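Local atomic coordinates of regulatory protein SdiA (Escherichia coli, PDB entry 4LFU), a protein that activates transcription of the ftsQAZ cell-division genes and senses acyl-homoserine lactone autoinducers made by other bacteria, as a LuxR-type receptor. Residues K56-T61 and D170-T175. Residues are numbered along the deposited sequence; the frame is centred on the assembly and turned at random.
Sequences KVAFYT and DEIVMT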
# COMPACT_ATOMS: atom_id res chain seq x y z
N LYS A 56 -3.30 -14.40 -8.71
CA LYS A 56 -4.32 -14.05 -9.66
C LYS A 56 -4.04 -12.67 -10.28
O LYS A 56 -3.69 -11.72 -9.57
CB LYS A 56 -5.67 -14.05 -8.94
CG LYS A 56 -6.85 -13.74 -9.83
CD LYS A 56 -7.95 -13.00 -9.07
CE LYS A 56 -8.90 -13.94 -8.38
NZ LYS A 56 -10.22 -13.24 -8.15
N VAL A 57 -4.16 -12.60 -11.61
CA VAL A 57 -4.15 -11.35 -12.35
C VAL A 57 -5.50 -11.14 -13.04
O VAL A 57 -5.92 -11.95 -13.85
CB VAL A 57 -3.02 -11.30 -13.39
CG1 VAL A 57 -3.08 -9.99 -14.19
CG2 VAL A 57 -1.67 -11.45 -12.70
N ALA A 58 -6.19 -10.06 -12.71
CA ALA A 58 -7.48 -9.82 -13.30
C ALA A 58 -7.38 -8.54 -14.10
O ALA A 58 -6.63 -7.64 -13.74
CB ALA A 58 -8.53 -9.74 -12.22
N PHE A 59 -8.09 -8.48 -15.22
CA PHE A 59 -7.95 -7.34 -16.13
C PHE A 59 -9.25 -6.90 -16.80
O PHE A 59 -10.24 -7.61 -16.81
CB PHE A 59 -6.90 -7.64 -17.21
CG PHE A 59 -7.31 -8.74 -18.15
CD1 PHE A 59 -7.15 -10.07 -17.80
CD2 PHE A 59 -7.83 -8.43 -19.41
CE1 PHE A 59 -7.53 -11.08 -18.67
CE2 PHE A 59 -8.20 -9.44 -20.30
CZ PHE A 59 -8.05 -10.75 -19.94
N TYR A 60 -9.22 -5.69 -17.34
CA TYR A 60 -10.27 -5.21 -18.22
C TYR A 60 -9.67 -4.24 -19.20
O TYR A 60 -8.97 -3.29 -18.84
CB TYR A 60 -11.39 -4.52 -17.43
CG TYR A 60 -12.71 -4.52 -18.16
CD1 TYR A 60 -13.63 -5.57 -17.98
CD2 TYR A 60 -13.05 -3.49 -19.03
CE1 TYR A 60 -14.84 -5.58 -18.63
CE2 TYR A 60 -14.27 -3.49 -19.70
CZ TYR A 60 -15.15 -4.53 -19.50
OH TYR A 60 -16.36 -4.53 -20.17
N THR A 61 -9.97 -4.47 -20.47
CA THR A 61 -9.29 -3.75 -21.52
C THR A 61 -10.24 -3.50 -22.68
O THR A 61 -11.26 -4.20 -22.80
CB THR A 61 -7.98 -4.52 -21.94
OG1 THR A 61 -7.21 -3.71 -22.82
CG2 THR A 61 -8.29 -5.82 -22.62
N ASP A 170 -16.26 -5.19 -6.95
CA ASP A 170 -15.88 -5.84 -8.21
C ASP A 170 -14.78 -6.91 -8.11
O ASP A 170 -13.82 -6.77 -7.34
CB ASP A 170 -15.52 -4.81 -9.27
CG ASP A 170 -15.74 -5.35 -10.67
OD1 ASP A 170 -14.85 -6.03 -11.21
OD2 ASP A 170 -16.83 -5.10 -11.22
N GLU A 171 -14.96 -7.97 -8.90
CA GLU A 171 -14.12 -9.18 -8.91
C GLU A 171 -12.68 -8.87 -9.34
O GLU A 171 -11.74 -9.59 -8.98
CB GLU A 171 -14.74 -10.21 -9.88
CG GLU A 171 -15.02 -9.57 -11.26
CD GLU A 171 -15.53 -10.52 -12.34
OE1 GLU A 171 -15.89 -10.01 -13.42
OE2 GLU A 171 -15.57 -11.76 -12.13
N ILE A 172 -12.53 -7.80 -10.13
CA ILE A 172 -11.24 -7.38 -10.64
C ILE A 172 -10.30 -7.01 -9.48
O ILE A 172 -9.10 -7.31 -9.55
CB ILE A 172 -11.35 -6.25 -11.71
CG1 ILE A 172 -10.10 -6.25 -12.61
CG2 ILE A 172 -11.68 -4.88 -11.08
CD1 ILE A 172 -9.95 -5.04 -13.54
N VAL A 173 -10.85 -6.40 -8.43
CA VAL A 173 -10.05 -5.88 -7.32
C VAL A 173 -10.20 -6.59 -5.95
O VAL A 173 -9.36 -6.39 -5.08
CB VAL A 173 -10.29 -4.37 -7.08
CG1 VAL A 173 -9.48 -3.55 -8.02
CG2 VAL A 173 -11.77 -4.01 -7.20
N MET A 174 -11.26 -7.37 -5.76
CA MET A 174 -11.53 -7.98 -4.44
C MET A 174 -10.74 -9.26 -4.14
O MET A 174 -10.65 -10.17 -4.97
CB MET A 174 -13.04 -8.24 -4.20
CG MET A 174 -13.96 -7.02 -4.23
SD MET A 174 -13.44 -5.48 -3.42
CE MET A 174 -13.58 -5.90 -1.67
N THR A 175 -10.20 -9.31 -2.91
CA THR A 175 -9.46 -10.47 -2.40
C THR A 175 -10.45 -11.37 -1.64
O THR A 175 -11.57 -10.93 -1.40
CB THR A 175 -8.26 -10.01 -1.51
OG1 THR A 175 -8.68 -8.98 -0.60
CG2 THR A 175 -7.16 -9.45 -2.38
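D170 O accepts from two backbone donors, V173 N at 3.2 Å and M174 N at 3.1 Å, and the turn so built presents I172 to A58 and Y60 on the edge strand 57-61. The same aspartate closes an Asx turn: its OD1 takes the I172 N-H in a nearly straight bond (169°), met on the anti side of the carboxylate. Aspartate suits this place because its short side chain can fold back onto the amide two residues on, which fixes the I172 amide and so the direction in which its side chain leaves the turn. The turn belongs to the linker between helix 147-167 of the ligand-binding domain and the LuxR-type helix-turn-helix domain, and here the linker leans on the five-stranded antiparallel sheet.

No hydrogen bond joins the two segments; the contact is mostly apolar. With CG1 anti to the backbone N (chi1 -157°) and chi2 also extended, the I172 side chain slants across the strand. Its CG1 lies 3.8 Å from A58 CB, and alanine fits because its lone methyl lets the linker come close: that CB is also 3.7 Å from I172 O. The longer CG1-CD1 arm of beta-branched I172 reaches past A58 to the backbone N and CB of Y60, whose ring turns away to stack on Y27 of helix 23-36; Y27 also touches I172. Just before the strand, K56, bent at chi2 and chi3, brings NZ to 4.0 Å from E171 O, too far for a hydrogen bond. Farther along, I172 CD1 ends over the peptide link, 3.8 Å from F59 C and 3.9 Å from Y60 N.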